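Local structure of HNH endonuclease (Geobacillus virus E2, 5H0M) at residues Y43-H46 and K47-Q50; T95-L98 and V99-K103; H118-K121 and T122-K126. The protein nicks DNA as a thermophilic phage HNH endonuclease, probably by metal-dependent hydrolysis of the phosphodiester backbone as in other enzymes of the His-Me finger clan. One frame throughout, in Å; residues are numbered along the deposited sequence.

Contact 1. Residues Y43-H46 and K47-Q50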
# COMPACT_ATOMS: atom_id res chain seq x y z
N TYR A 43 -6.20 8.50 21.85
CA TYR A 43 -5.89 9.74 21.14
C TYR A 43 -4.73 9.52 20.17
O TYR A 43 -4.79 9.97 19.02
CB TYR A 43 -5.55 10.86 22.13
CG TYR A 43 -5.13 12.15 21.47
CD1 TYR A 43 -6.07 13.03 20.96
CD2 TYR A 43 -3.79 12.48 21.35
CE1 TYR A 43 -5.69 14.22 20.35
CE2 TYR A 43 -3.39 13.67 20.76
CZ TYR A 43 -4.35 14.53 20.26
OH TYR A 43 -3.95 15.71 19.67
N ASP A 44 -3.69 8.82 20.62
CA ASP A 44 -2.59 8.48 19.72
C ASP A 44 -3.07 7.71 18.50
O ASP A 44 -2.63 7.98 17.39
CB ASP A 44 -1.52 7.68 20.47
CG ASP A 44 -0.76 8.52 21.48
OD1 ASP A 44 -0.56 9.73 21.22
OD2 ASP A 44 -0.36 7.98 22.53
N LYS A 45 -3.97 6.76 18.72
CA LYS A 45 -4.58 5.98 17.64
C LYS A 45 -5.36 6.88 16.68
O LYS A 45 -5.28 6.73 15.47
CB LYS A 45 -5.50 4.92 18.23
CG LYS A 45 -6.18 4.01 17.23
CD LYS A 45 -7.02 2.94 17.91
CE LYS A 45 -6.20 2.06 18.84
NZ LYS A 45 -7.05 1.08 19.57
N HIS A 46 -6.12 7.82 17.24
CA HIS A 46 -6.85 8.80 16.46
C HIS A 46 -5.93 9.63 15.57
O HIS A 46 -6.19 9.81 14.37
CB HIS A 46 -7.62 9.73 17.41
CG HIS A 46 -8.28 10.89 16.74
ND1 HIS A 46 -9.43 10.77 16.01
CD2 HIS A 46 -7.95 12.20 16.71
CE1 HIS A 46 -9.79 11.95 15.55
NE2 HIS A 46 -8.90 12.84 15.95
N LYS A 47 -4.85 10.13 16.15
CA LYS A 47 -3.91 10.97 15.41
C LYS A 47 -3.23 10.16 14.31
O LYS A 47 -3.04 10.68 13.22
CB LYS A 47 -2.87 11.61 16.34
CG LYS A 47 -3.45 12.56 17.38
CD LYS A 47 -4.38 13.64 16.80
CE LYS A 47 -3.59 14.69 16.04
NZ LYS A 47 -4.49 15.69 15.41
N ARG A 48 -2.88 8.91 14.58
CA ARG A 48 -2.28 8.03 13.56
C ARG A 48 -3.24 7.84 12.40
O ARG A 48 -2.84 7.88 11.23
CB ARG A 48 -1.98 6.64 14.11
CG ARG A 48 -0.69 6.48 14.87
CD ARG A 48 -0.23 5.02 14.83
NE ARG A 48 -1.16 4.11 15.51
CZ ARG A 48 -1.31 4.01 16.83
NH1 ARG A 48 -0.62 4.78 17.67
NH2 ARG A 48 -2.18 3.13 17.32
N ASN A 49 -4.50 7.61 12.72
CA ASN A 49 -5.50 7.39 11.69
C ASN A 49 -5.79 8.66 10.89
O ASN A 49 -5.93 8.62 9.67
CB ASN A 49 -6.74 6.76 12.28
CG ASN A 49 -6.57 5.27 12.46
OD1 ASN A 49 -6.68 4.51 11.49
ND2 ASN A 49 -6.24 4.83 13.68
N GLN A 50 -5.81 9.80 11.56
CA GLN A 50 -5.97 11.06 10.84
C GLN A 50 -4.81 11.34 9.89
O GLN A 50 -5.00 11.84 8.77
CB GLN A 50 -6.16 12.20 11.83
CG GLN A 50 -7.51 12.16 12.55
CD GLN A 50 -8.68 12.33 11.60
OE1 GLN A 50 -9.48 11.41 11.40
NE2 GLN A 50 -8.77 13.50 10.98
O HOH W 1 -7.51 15.77 16.04

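Contact 2. Residues T95-L98 and V99-K103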
# COMPACT_ATOMS: atom_id res chain seq x y z
N THR A 95 4.48 -3.44 3.95
CA THR A 95 4.22 -3.18 5.36
C THR A 95 3.17 -2.08 5.40
O THR A 95 3.41 -0.98 4.88
CB THR A 95 5.48 -2.71 6.08
OG1 THR A 95 6.51 -3.71 5.94
CG2 THR A 95 5.22 -2.46 7.55
N PRO A 96 2.00 -2.37 5.97
CA PRO A 96 0.91 -1.39 5.87
C PRO A 96 1.27 -0.02 6.43
O PRO A 96 2.08 0.11 7.35
CB PRO A 96 -0.21 -2.03 6.68
CG PRO A 96 0.05 -3.50 6.57
CD PRO A 96 1.55 -3.63 6.58
N LEU A 97 0.65 1.01 5.86
CA LEU A 97 0.87 2.37 6.29
C LEU A 97 0.68 2.57 7.79
O LEU A 97 1.47 3.27 8.42
CB LEU A 97 -0.08 3.28 5.51
CG LEU A 97 0.05 4.77 5.77
CD1 LEU A 97 1.40 5.29 5.30
CD2 LEU A 97 -1.09 5.50 5.06
N LEU A 98 -0.36 1.96 8.33
CA LEU A 98 -0.69 2.11 9.75
C LEU A 98 0.21 1.27 10.65
O LEU A 98 0.18 1.44 11.87
CB LEU A 98 -2.17 1.77 9.97
CG LEU A 98 -3.16 2.84 9.49
CD1 LEU A 98 -4.57 2.26 9.38
CD2 LEU A 98 -3.12 4.03 10.43
N VAL A 99 0.98 0.37 10.05
CA VAL A 99 1.94 -0.45 10.80
C VAL A 99 3.31 0.24 10.89
O VAL A 99 3.97 0.19 11.94
CB VAL A 99 2.06 -1.85 10.17
CG1 VAL A 99 3.23 -2.64 10.75
CG2 VAL A 99 0.76 -2.61 10.36
N ASP A 100 3.76 0.88 9.81
CA ASP A 100 5.03 1.60 9.83
C ASP A 100 4.97 2.86 8.97
O ASP A 100 5.17 2.84 7.75
CB ASP A 100 6.18 0.70 9.36
CG ASP A 100 7.54 1.31 9.66
OD1 ASP A 100 7.64 2.55 9.88
OD2 ASP A 100 8.55 0.54 9.68
N TRP A 101 4.73 3.98 9.64
CA TRP A 101 4.61 5.28 8.98
C TRP A 101 5.89 5.67 8.23
O TRP A 101 5.83 6.32 7.19
CB TRP A 101 4.28 6.34 10.05
CG TRP A 101 4.21 7.76 9.56
CD1 TRP A 101 5.07 8.78 9.86
CD2 TRP A 101 3.23 8.33 8.68
NE1 TRP A 101 4.69 9.93 9.23
CE2 TRP A 101 3.57 9.68 8.49
CE3 TRP A 101 2.10 7.81 8.03
CZ2 TRP A 101 2.82 10.53 7.69
CZ3 TRP A 101 1.36 8.67 7.24
CH2 TRP A 101 1.73 10.00 7.06
N SER A 102 7.05 5.25 8.73
CA SER A 102 8.31 5.66 8.15
C SER A 102 8.54 5.13 6.74
O SER A 102 9.33 5.70 6.00
CB SER A 102 9.48 5.25 9.05
OG SER A 102 9.73 3.87 8.98
N LYS A 103 7.82 4.06 6.38
CA LYS A 103 8.00 3.41 5.07
C LYS A 103 6.93 3.83 4.07
O LYS A 103 6.80 3.24 3.01
CB LYS A 103 8.02 1.89 5.24
CG LYS A 103 9.13 1.39 6.16
CD LYS A 103 9.27 -0.12 6.08
CE LYS A 103 10.45 -0.60 6.92
NZ LYS A 103 10.70 -2.08 6.83
O HOH W 2 4.25 1.78 5.30

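Contact 3. Residues H118-K121 and T122-K126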
# COMPACT_ATOMS: atom_id res chain seq x y z
N HIS A 118 -4.92 -7.74 -4.24
CA HIS A 118 -5.09 -6.85 -3.08
C HIS A 118 -5.96 -7.52 -2.02
O HIS A 118 -5.68 -7.45 -0.82
CB HIS A 118 -5.69 -5.52 -3.49
CG HIS A 118 -5.80 -4.55 -2.35
ND1 HIS A 118 -7.00 -4.24 -1.76
CD2 HIS A 118 -4.86 -3.84 -1.69
CE1 HIS A 118 -6.80 -3.37 -0.79
NE2 HIS A 118 -5.51 -3.10 -0.73
N ASN A 119 -7.03 -8.20 -2.45
CA ASN A 119 -7.89 -8.93 -1.54
C ASN A 119 -7.14 -10.06 -0.84
O ASN A 119 -7.26 -10.25 0.38
CB ASN A 119 -9.09 -9.48 -2.31
CG ASN A 119 -10.10 -10.15 -1.42
OD1 ASN A 119 -10.79 -9.48 -0.64
ND2 ASN A 119 -10.19 -11.47 -1.52
N ARG A 120 -6.36 -10.82 -1.60
CA ARG A 120 -5.56 -11.89 -1.03
C ARG A 120 -4.58 -11.33 -0.01
O ARG A 120 -4.42 -11.88 1.08
CB ARG A 120 -4.81 -12.66 -2.12
CG ARG A 120 -3.80 -13.66 -1.61
CD ARG A 120 -3.22 -14.55 -2.68
NE ARG A 120 -2.56 -13.81 -3.75
CZ ARG A 120 -1.92 -14.37 -4.78
NH1 ARG A 120 -1.85 -15.69 -4.89
NH2 ARG A 120 -1.35 -13.61 -5.70
N LYS A 121 -3.90 -10.25 -0.38
CA LYS A 121 -2.90 -9.64 0.50
C LYS A 121 -3.54 -9.12 1.77
O LYS A 121 -2.95 -9.20 2.85
CB LYS A 121 -2.16 -8.50 -0.19
CG LYS A 121 -1.11 -7.83 0.70
CD LYS A 121 -0.20 -6.91 -0.06
CE LYS A 121 0.82 -6.30 0.89
NZ LYS A 121 0.22 -5.40 1.92
N THR A 122 -4.76 -8.61 1.67
CA THR A 122 -5.47 -8.13 2.87
C THR A 122 -5.66 -9.26 3.87
O THR A 122 -5.44 -9.09 5.07
CB THR A 122 -6.81 -7.49 2.49
OG1 THR A 122 -6.55 -6.32 1.71
CG2 THR A 122 -7.63 -7.12 3.73
N ALA A 123 -6.04 -10.44 3.39
CA ALA A 123 -6.22 -11.59 4.27
C ALA A 123 -4.90 -12.05 4.88
O ALA A 123 -4.80 -12.35 6.08
CB ALA A 123 -6.87 -12.72 3.50
N GLU A 124 -3.87 -12.09 4.05
CA GLU A 124 -2.53 -12.43 4.52
C GLU A 124 -2.07 -11.48 5.61
O GLU A 124 -1.45 -11.89 6.61
CB GLU A 124 -1.54 -12.36 3.35
CG GLU A 124 -1.82 -13.43 2.31
CD GLU A 124 -0.99 -13.29 1.05
OE1 GLU A 124 -0.23 -12.32 0.94
OE2 GLU A 124 -1.12 -14.18 0.18
N ASP A 125 -2.36 -10.20 5.43
CA ASP A 125 -1.91 -9.20 6.39
C ASP A 125 -2.66 -9.28 7.71
O ASP A 125 -2.11 -8.94 8.76
CB ASP A 125 -1.99 -7.79 5.79
CG ASP A 125 -0.89 -7.52 4.78
OD1 ASP A 125 0.08 -8.32 4.66
OD2 ASP A 125 -1.00 -6.50 4.09
N LYS A 126 -3.91 -9.74 7.67
CA LYS A 126 -4.65 -9.98 8.93
C LYS A 126 -3.98 -11.07 9.75
O LYS A 126 -3.97 -10.99 10.98
CB LYS A 126 -6.11 -10.31 8.64
CG LYS A 126 -6.89 -9.11 8.16
CD LYS A 126 -8.34 -9.43 7.84
CE LYS A 126 -9.07 -8.17 7.41
NZ LYS A 126 -10.26 -8.46 6.57

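Contact 1. Residues Y43-H46 and K47-Q50
Tyr43 and Lys47 meet one turn apart on the alpha-helix 41-55, and the lysine chain lies over the tyrosine ring. Lys47 CG makes a CH-pi contact, 3.8 Å from the centroid of the Tyr43 ring and 22° off the ring normal. The lysine then bends at chi2 and again at chi3 (-72°). These bends carry Lys47 CD along the same ring, 3.6 Å from Tyr43 OH. His46 and Gln50 form a second such pair. Gln50 CG sits over one face of the imidazole, 3.9 Å from the centroid of the His46 ring. The Gln50 amide plane is nearly parallel to that ring. One water joins the two pairs. The water oxygen accepts from Lys47 NZ at 3.1 Å and meets His46 NE2 at the ring edge.

Arg48 folds back instead. One face of its guanidinium lies against Lys45 CA, 3.7 Å from Arg48 NH2. Asp44 lies nearby, but its OD1 is hydrogen-bonded to Asn39 near the start of the helix.

Regular i to i+4 backbone bonds set this spacing, from Lys47 N to Tyr43 O through Gln50 N to His46 O. Lys45 O takes two donors, both from Asn49. Asn49 N lies 3.0 Å from Lys45 O, on one side of the carbonyl plane. The side-chain amide comes from the opposite face, 43° out of that plane, and places Asn49 ND2 2.8 Å from Lys45 O.

Contact 2. Residues T95-L98 and V99-K103
Pro96 and Val99 meet in a local turn contact, in the loop between strands 90-93 and 110-113, the two strands of the HNH nuclease hairpin. Backbone bonds close it, and a short 3-10 segment and an Asx turn follow. Pro96 O receives two amides. Asp100 N bonds to Pro96 O at 3.1 Å, nearly in line with the carbonyl. Val99 N reaches the same Pro96 O at 2.9 Å but stands 62° above the carbonyl plane.

The side chains pack round this turn. Pro96 and Val99 lie side by side and point the same way, with Pro96 CB 3.8 Å from Val99 CG2. The other valine branch, CG1, is anti to the backbone N (chi1 169°) and meets Thr95 CG2. That threonine methyl also touches Asp100 CB, so it bridges two residues of the 99-103 segment. Leu97 and Trp101 run alongside each other. Leu97 CD1 comes within 3.8 Å of Trp101 CE3 on the six-membered part of the indole.

Outside the turn, Leu97 packs on Phe55 and Trp101 on Gln51 of helix 41-55. Pro96 and Val99 touch Tyr129 of helix 115-129. Trp101 also makes a cation-pi contact with Arg104.

A water lies within hydrogen-bonding distance of Thr95 O and Asp100 O, at the two ends of the turn. Asp100 OD1 then holds Ser102 twice from one face of the carboxylate. Ser102 N approaches on the anti side and makes the Asx turn, while Ser102 OG donates on the syn side, 2.6 Å from Asp100 OD1.

Contact 3. Residues H118-K121 and T122-K126
Lys121 and Asp125 cross one helical turn apart and join in a salt bridge. Lys121 NZ lies 2.7 Å from Asp125 OD2 and uses the syn lone pair of that oxygen. The lysine chain is extended as far as CE, then bends at chi4 (-65°), which turns the ammonium toward the carboxylate. Lys121 NZ also pairs with Asp92 and bonds to the backbone oxygens of His93 and Ile94. Through these bonds the ammonium group links the helix to the end of strand 90-93 and the residue after it.

Arg120 and Glu124 are arranged differently. They lie side by side and point the same way, their flat ends turned 32° apart. Glu124 OE2 rests on the aliphatic part of the arginine, 3.3 Å from Arg120 CG. It stands well out of the guanidinium plane, so no N-H points at it, and any attraction is probably one of charge alone. The guanidinium forms its salt bridge with Glu82.

Thr122 comes over one face of the His118 ring, its OG1 3.9 Å above the ring plane. Thr122 OG1 donates to His118 O at 2.9 Å. Thr122 N reaches the same oxygen from the opposite face of the carbonyl plane.

These are i to i+4 pairs of helix 115-129, which follows the strand hairpin in the beta-beta-alpha metal fold of HNH nucleases. The zinc site of Cys76, Cys79, Cys114 and Cys117 sits at its N-terminal end, with Cys117 in the first turn.

In the fold
The three contacts follow in series along the chain, and none nests within or crosses another. Contact 1 is a stretch of helix 41-55, the first modelled helix. The chain then passes through helix 59-71 and the first zinc cysteines to strand 90-93. Contact 2 closes a turn in the loop between this strand and strand 110-113. Contact 3 lies on helix 115-129, just after the last zinc cysteine. Contact 2 is the middle piece in space. Its Leu98 packs on Arg48 and Asn49 of contact 1, and its Pro96 packs on Asp125 of contact 3. Contacts 1 and 3 do not touch; their nearest atoms are about 14 Å apart. The loop thus packs between helix 41-55 and helix 115-129.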